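Local structure of UTP-glucose-1-phosphate uridylyltransferase 2 (Trypanosoma brucei, 3GUE) at residues V165-Q170 and K333-Q338; E185-G190 and V345-V350. The protein probably catalyses the reaction of UTP with alpha-D-glucose 1-phosphate that yields UDP-glucose and diphosphate. One frame throughout, in Å; residues are numbered along the deposited sequence.

Contact 1: V165-Q170 and K333-Q338; sequences VPKIRQ and KTVNPQ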
# COMPACT_ATOMS: atom_id res chain seq x y z
N VAL A 165 1.47 17.19 -5.30
CA VAL A 165 1.02 18.29 -4.48
C VAL A 165 2.23 18.81 -3.68
O VAL A 165 3.13 18.05 -3.34
CB VAL A 165 -0.23 17.90 -3.56
CG1 VAL A 165 -1.35 17.25 -4.37
CG2 VAL A 165 0.14 17.00 -2.41
N PRO A 166 2.27 20.12 -3.39
CA PRO A 166 3.44 20.49 -2.58
C PRO A 166 3.30 20.09 -1.12
O PRO A 166 2.17 20.03 -0.59
CB PRO A 166 3.47 22.03 -2.73
CG PRO A 166 2.06 22.42 -2.89
CD PRO A 166 1.43 21.29 -3.71
N LYS A 167 4.42 19.75 -0.49
CA LYS A 167 4.52 19.64 0.96
C LYS A 167 4.37 21.08 1.44
O LYS A 167 4.83 22.00 0.77
CB LYS A 167 5.89 19.14 1.37
CG LYS A 167 6.18 17.71 0.92
CD LYS A 167 7.59 17.34 1.30
CE LYS A 167 7.98 16.01 0.68
NZ LYS A 167 9.33 15.56 1.14
N ILE A 168 3.68 21.28 2.56
CA ILE A 168 3.41 22.65 3.01
C ILE A 168 3.99 22.82 4.42
O ILE A 168 3.99 21.88 5.18
CB ILE A 168 1.89 23.01 2.90
CG1 ILE A 168 1.01 22.08 3.74
CG2 ILE A 168 1.43 22.97 1.39
CD1 ILE A 168 -0.33 22.72 4.15
N ARG A 169 4.52 24.00 4.75
CA ARG A 169 5.16 24.22 6.05
C ARG A 169 4.14 24.07 7.18
O ARG A 169 3.01 24.57 7.08
CB ARG A 169 5.80 25.62 6.13
CG ARG A 169 6.89 25.96 5.10
CD ARG A 169 7.40 27.42 5.35
NE ARG A 169 7.90 27.64 6.72
CZ ARG A 169 9.18 27.81 7.07
NH1 ARG A 169 10.14 27.82 6.15
NH2 ARG A 169 9.49 28.01 8.35
N GLN A 170 4.53 23.42 8.27
CA GLN A 170 3.62 23.25 9.41
C GLN A 170 3.23 24.57 10.09
O GLN A 170 2.12 24.69 10.65
CB GLN A 170 4.23 22.30 10.44
CG GLN A 170 4.19 20.78 10.05
CD GLN A 170 4.77 19.93 11.11
OE1 GLN A 170 4.98 20.40 12.22
NE2 GLN A 170 5.04 18.65 10.79
N LYS A 333 5.86 15.55 8.57
CA LYS A 333 7.16 15.04 8.15
C LYS A 333 8.16 16.18 8.21
O LYS A 333 7.81 17.31 8.51
CB LYS A 333 7.13 14.55 6.69
CG LYS A 333 6.25 13.35 6.34
CD LYS A 333 6.80 12.06 6.85
CE LYS A 333 5.82 10.91 6.54
NZ LYS A 333 6.18 9.68 7.31
N THR A 334 9.42 15.90 7.89
CA THR A 334 10.36 16.95 7.54
C THR A 334 10.51 16.92 6.02
O THR A 334 10.39 15.83 5.43
CB THR A 334 11.72 16.79 8.24
OG1 THR A 334 12.32 15.54 7.87
CG2 THR A 334 11.53 16.86 9.78
N VAL A 335 10.71 18.09 5.41
CA VAL A 335 10.85 18.21 3.94
C VAL A 335 11.87 17.23 3.32
O VAL A 335 11.60 16.63 2.28
CB VAL A 335 11.16 19.68 3.48
CG1 VAL A 335 12.46 20.21 4.09
CG2 VAL A 335 11.17 19.76 1.95
N ASN A 336 13.04 17.10 3.94
CA ASN A 336 13.92 16.00 3.63
C ASN A 336 13.69 14.95 4.70
O ASN A 336 14.06 15.15 5.87
CB ASN A 336 15.38 16.44 3.52
CG ASN A 336 16.36 15.26 3.41
OD1 ASN A 336 16.00 14.11 3.57
ND2 ASN A 336 17.61 15.57 3.19
N PRO A 337 13.04 13.84 4.32
CA PRO A 337 12.66 12.77 5.22
C PRO A 337 13.86 12.22 5.99
O PRO A 337 13.73 11.88 7.17
CB PRO A 337 12.07 11.71 4.28
CG PRO A 337 11.63 12.48 3.08
CD PRO A 337 12.62 13.56 2.93
N GLN A 338 15.01 12.15 5.32
CA GLN A 338 16.26 11.68 5.95
C GLN A 338 16.89 12.64 6.98
O GLN A 338 17.61 12.18 7.88
CB GLN A 338 17.29 11.28 4.88
O HOH W 1 9.21 14.77 3.43
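Lys167 reaches Val335 in a side-chain-to-backbone contact across a small four-stranded antiparallel sheet of this GT-A-type nucleotidyltransferase. Its strand, 165-169, and strand 329-334 are not neighbours. Strand 344-349 runs between them, so the segments meet through side chains where the chain leaves strand 329-334. The CA atoms of Lys167 and Val335 are 7.1 Å apart. Lys167 has CG anti to its carbonyl carbon (chi1 -65°), and the chain is extended from there on. This carries the ammonium group over Gln347 to the far side. NZ donates to Val335 O at 2.8 Å, approaching 23° from the carbonyl plane. It also has a weak bond to Cys184 O, so the buried ammonium group has backbone acceptors on two parts of the chain. A modelled water between NZ and Thr334 O may bridge them, but it sits too close to NZ for its details to be trusted. The apolar part of the contact is slight, with Lys167 CD 4.4 Å from Val335 CG2. Farther along the strand, Gln170 NE2 is hydrogen-bonded to Val345 O of the middle strand. Lys333 O is 3.8 Å from Gln170 NE2, a looser approach. The segment that receives Lys167 is braced from within. Thr334 OG1 lies 2.7 Å from Asn336 O, 53° out of that carbonyl's plane, and also bonds Asp339 O; its single proton must be shared between the two.

Contact 2: E185-G190 and V345-V350; sequences EWVPPG and VYQLEV. With UPG (uridine-5'-diphosphate-glucose), chain C.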
# COMPACT_ATOMS: atom_id res chain seq x y z
N GLU A 185 10.25 19.00 -2.46
CA GLU A 185 9.18 19.99 -2.26
C GLU A 185 7.76 19.46 -2.58
O GLU A 185 6.75 20.15 -2.35
CB GLU A 185 9.45 21.26 -3.09
CG GLU A 185 10.75 22.03 -2.72
CD GLU A 185 11.10 23.18 -3.68
OE1 GLU A 185 10.35 23.44 -4.66
OE2 GLU A 185 12.15 23.80 -3.46
N TRP A 186 7.70 18.24 -3.12
CA TRP A 186 6.49 17.67 -3.69
C TRP A 186 6.23 16.26 -3.15
O TRP A 186 7.20 15.55 -2.89
CB TRP A 186 6.66 17.53 -5.21
CG TRP A 186 6.74 18.81 -5.88
CD1 TRP A 186 7.88 19.52 -6.16
CD2 TRP A 186 5.65 19.58 -6.36
NE1 TRP A 186 7.55 20.69 -6.80
CE2 TRP A 186 6.19 20.75 -6.94
CE3 TRP A 186 4.25 19.39 -6.37
CZ2 TRP A 186 5.39 21.74 -7.52
CZ3 TRP A 186 3.45 20.37 -6.93
CH2 TRP A 186 4.03 21.53 -7.53
N VAL A 187 4.96 15.88 -3.04
CA VAL A 187 4.56 14.45 -2.83
C VAL A 187 3.32 14.07 -3.63
O VAL A 187 2.42 14.89 -3.75
CB VAL A 187 4.22 14.11 -1.37
CG1 VAL A 187 5.46 13.80 -0.60
CG2 VAL A 187 3.39 15.21 -0.71
N PRO A 188 3.24 12.80 -4.11
CA PRO A 188 1.98 12.28 -4.67
C PRO A 188 0.94 12.32 -3.55
O PRO A 188 1.29 12.03 -2.40
CB PRO A 188 2.33 10.82 -5.04
CG PRO A 188 3.54 10.48 -4.22
CD PRO A 188 4.31 11.78 -4.14
N PRO A 189 -0.32 12.69 -3.86
CA PRO A 189 -1.29 12.94 -2.78
C PRO A 189 -2.01 11.71 -2.16
O PRO A 189 -3.12 11.84 -1.64
CB PRO A 189 -2.30 13.87 -3.45
CG PRO A 189 -2.24 13.53 -4.90
CD PRO A 189 -0.91 12.92 -5.20
N GLY A 190 -1.40 10.53 -2.26
CA GLY A 190 -1.97 9.27 -1.73
C GLY A 190 -2.55 8.47 -2.88
O GLY A 190 -2.80 9.04 -3.93
N VAL A 345 6.96 19.85 7.86
CA VAL A 345 5.90 20.02 6.86
C VAL A 345 4.72 19.10 7.13
O VAL A 345 4.75 18.25 8.02
CB VAL A 345 6.40 19.81 5.37
CG1 VAL A 345 7.42 20.91 4.99
CG2 VAL A 345 6.97 18.41 5.14
N TYR A 346 3.68 19.29 6.33
CA TYR A 346 2.50 18.44 6.36
C TYR A 346 2.26 17.95 4.93
O TYR A 346 2.24 18.75 3.99
CB TYR A 346 1.27 19.23 6.84
CG TYR A 346 1.18 19.60 8.31
CD1 TYR A 346 1.31 18.64 9.32
CD2 TYR A 346 0.86 20.92 8.69
CE1 TYR A 346 1.18 19.00 10.69
CE2 TYR A 346 0.71 21.28 10.04
CZ TYR A 346 0.88 20.33 11.03
OH TYR A 346 0.76 20.69 12.35
N GLN A 347 2.10 16.63 4.78
CA GLN A 347 1.67 16.04 3.53
C GLN A 347 0.17 15.71 3.60
O GLN A 347 -0.28 14.95 4.45
CB GLN A 347 2.53 14.83 3.18
CG GLN A 347 4.03 15.16 3.28
CD GLN A 347 4.98 13.97 3.12
OE1 GLN A 347 6.18 14.17 3.02
NE2 GLN A 347 4.45 12.75 3.11
N LEU A 348 -0.59 16.35 2.71
CA LEU A 348 -2.03 16.13 2.62
C LEU A 348 -2.24 14.97 1.63
O LEU A 348 -1.73 15.00 0.52
CB LEU A 348 -2.73 17.40 2.15
CG LEU A 348 -2.53 18.70 2.92
CD1 LEU A 348 -3.52 19.74 2.43
CD2 LEU A 348 -2.63 18.54 4.42
N GLU A 349 -2.96 13.94 2.07
CA GLU A 349 -3.06 12.68 1.34
C GLU A 349 -4.42 12.06 1.59
O GLU A 349 -4.98 12.23 2.68
CB GLU A 349 -2.01 11.67 1.84
CG GLU A 349 -0.58 11.96 1.44
CD GLU A 349 0.36 11.81 2.61
OE1 GLU A 349 -0.14 11.87 3.74
OE2 GLU A 349 1.58 11.62 2.41
N VAL A 350 -4.93 11.32 0.60
CA VAL A 350 -6.10 10.46 0.76
C VAL A 350 -5.82 8.98 0.44
O VAL A 350 -4.87 8.66 -0.29
CB VAL A 350 -7.27 10.91 -0.15
CG1 VAL A 350 -7.94 12.12 0.43
CG2 VAL A 350 -6.76 11.20 -1.57
N1 UPG C . 0.95 4.75 -3.59
C2 UPG C . 0.59 5.43 -4.77
N3 UPG C . 0.40 6.80 -4.67
C4 UPG C . 0.53 7.50 -3.49
C5 UPG C . 0.86 6.82 -2.32
C6 UPG C . 1.07 5.44 -2.35
O2 UPG C . 0.47 4.91 -5.89
O4 UPG C . 0.35 8.72 -3.53
C1C UPG C . 1.16 3.26 -3.64
C2C UPG C . 2.41 2.64 -3.00
O2C UPG C . 3.54 2.74 -3.88
C3C UPG C . 1.94 1.19 -2.87
C4C UPG C . 0.48 1.35 -2.49
O4C UPG C . 0.07 2.68 -2.92
O3C UPG C . 2.00 0.58 -4.16
C5C UPG C . 0.28 1.28 -0.94
O5C UPG C . 0.84 2.36 -0.24
PA UPG C . 1.61 2.13 1.16
O1A UPG C . 2.53 0.99 0.91
O2A UPG C . 2.14 3.39 1.70
O3A UPG C . 0.39 1.58 2.12
PB UPG C . -0.62 2.46 3.05
O1B UPG C . -1.22 3.51 2.20
O2B UPG C . 0.03 2.84 4.34
O3B UPG C . -1.66 1.30 3.44
C1' UPG C . -2.48 0.70 2.37
C2' UPG C . -3.95 0.92 2.70
C3' UPG C . -4.21 0.31 4.07
C4' UPG C . -3.91 -1.19 4.02
C5' UPG C . -2.45 -1.43 3.56
C6' UPG C . -2.23 -2.88 3.20
O2' UPG C . -4.27 2.32 2.73
O3' UPG C . -5.55 0.59 4.46
O4' UPG C . -4.13 -1.79 5.28
O5' UPG C . -2.11 -0.70 2.35
O6' UPG C . -0.83 -3.14 3.16
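Val187 and Gln347 lie across each other at about a right angle. Strand 165-169 separates their strands in the four-stranded antiparallel sheet, and the two side chains meet over it. The valine is set against the glutamine by both methyls. CG1 faces the amide end, 3.7 Å from Gln347 OE1, while CG2 rests on the aliphatic part at CB and CG. Gln347 is extended beyond CG, and its amide passes on toward Glu349. There NE2 donates to Glu349 OE2 at 3.2 Å, on the syn side and 30° out of the carboxylate plane. The glutamate is bent at chi2 (134°). Its CB and CG lie beside the Pro189 carbonyl, and OE1 has a weak bond to Asn331 of the neighbouring strand.

The backbones meet only past the end of strand 186-187, where the CA atoms of Pro189 and Glu349 are 4.5 Å apart. Val350 N donates to Pro189 O at 2.9 Å with an N-H...O angle of 158°. The same oxygen takes a CA-H...O contact from Glu349. Gly190 CA makes a second, 3.3 Å from Val350 O. A beta carbon here would collide with that oxygen and with the preceding carbonyl. The carbonyl of Leu348 is buried without a polar partner in the model.

On the ligand side, Gly190 N makes a weak hydrogen bond to uracil O4 of UDP-glucose at 2.8 Å, and Pro188 CB lies close to the same oxygen. Pro189 O and Gly190 N belong to one peptide group, so the bond from Val350 N probably helps to hold the N-H that meets O4.

Overall arrangement
After the N-terminal helices and three strands of the mixed sheet, the chain reaches 165-170 and turns back through 185-190. It then supplies three more strands of the large mixed sheet, 214-219, 242-248 and 300-309. It returns as 333-338 and 345-350. Contact 1 closes a loop of 162 intervening residues and contact 2 one of 154. Neither nests in the other: their segments alternate, so the loops cross. Strands 165-169 and 186-187 pair antiparallel, as do 329-334 and 344-349. The small sheet joins the two pairs where 165-169 lies beside 344-349. Contact 1 links strand 165-169 to the chain leaving edge strand 329-334; contact 2 links the end of strand 344-349 to Pro189-Gly190 at the uracil.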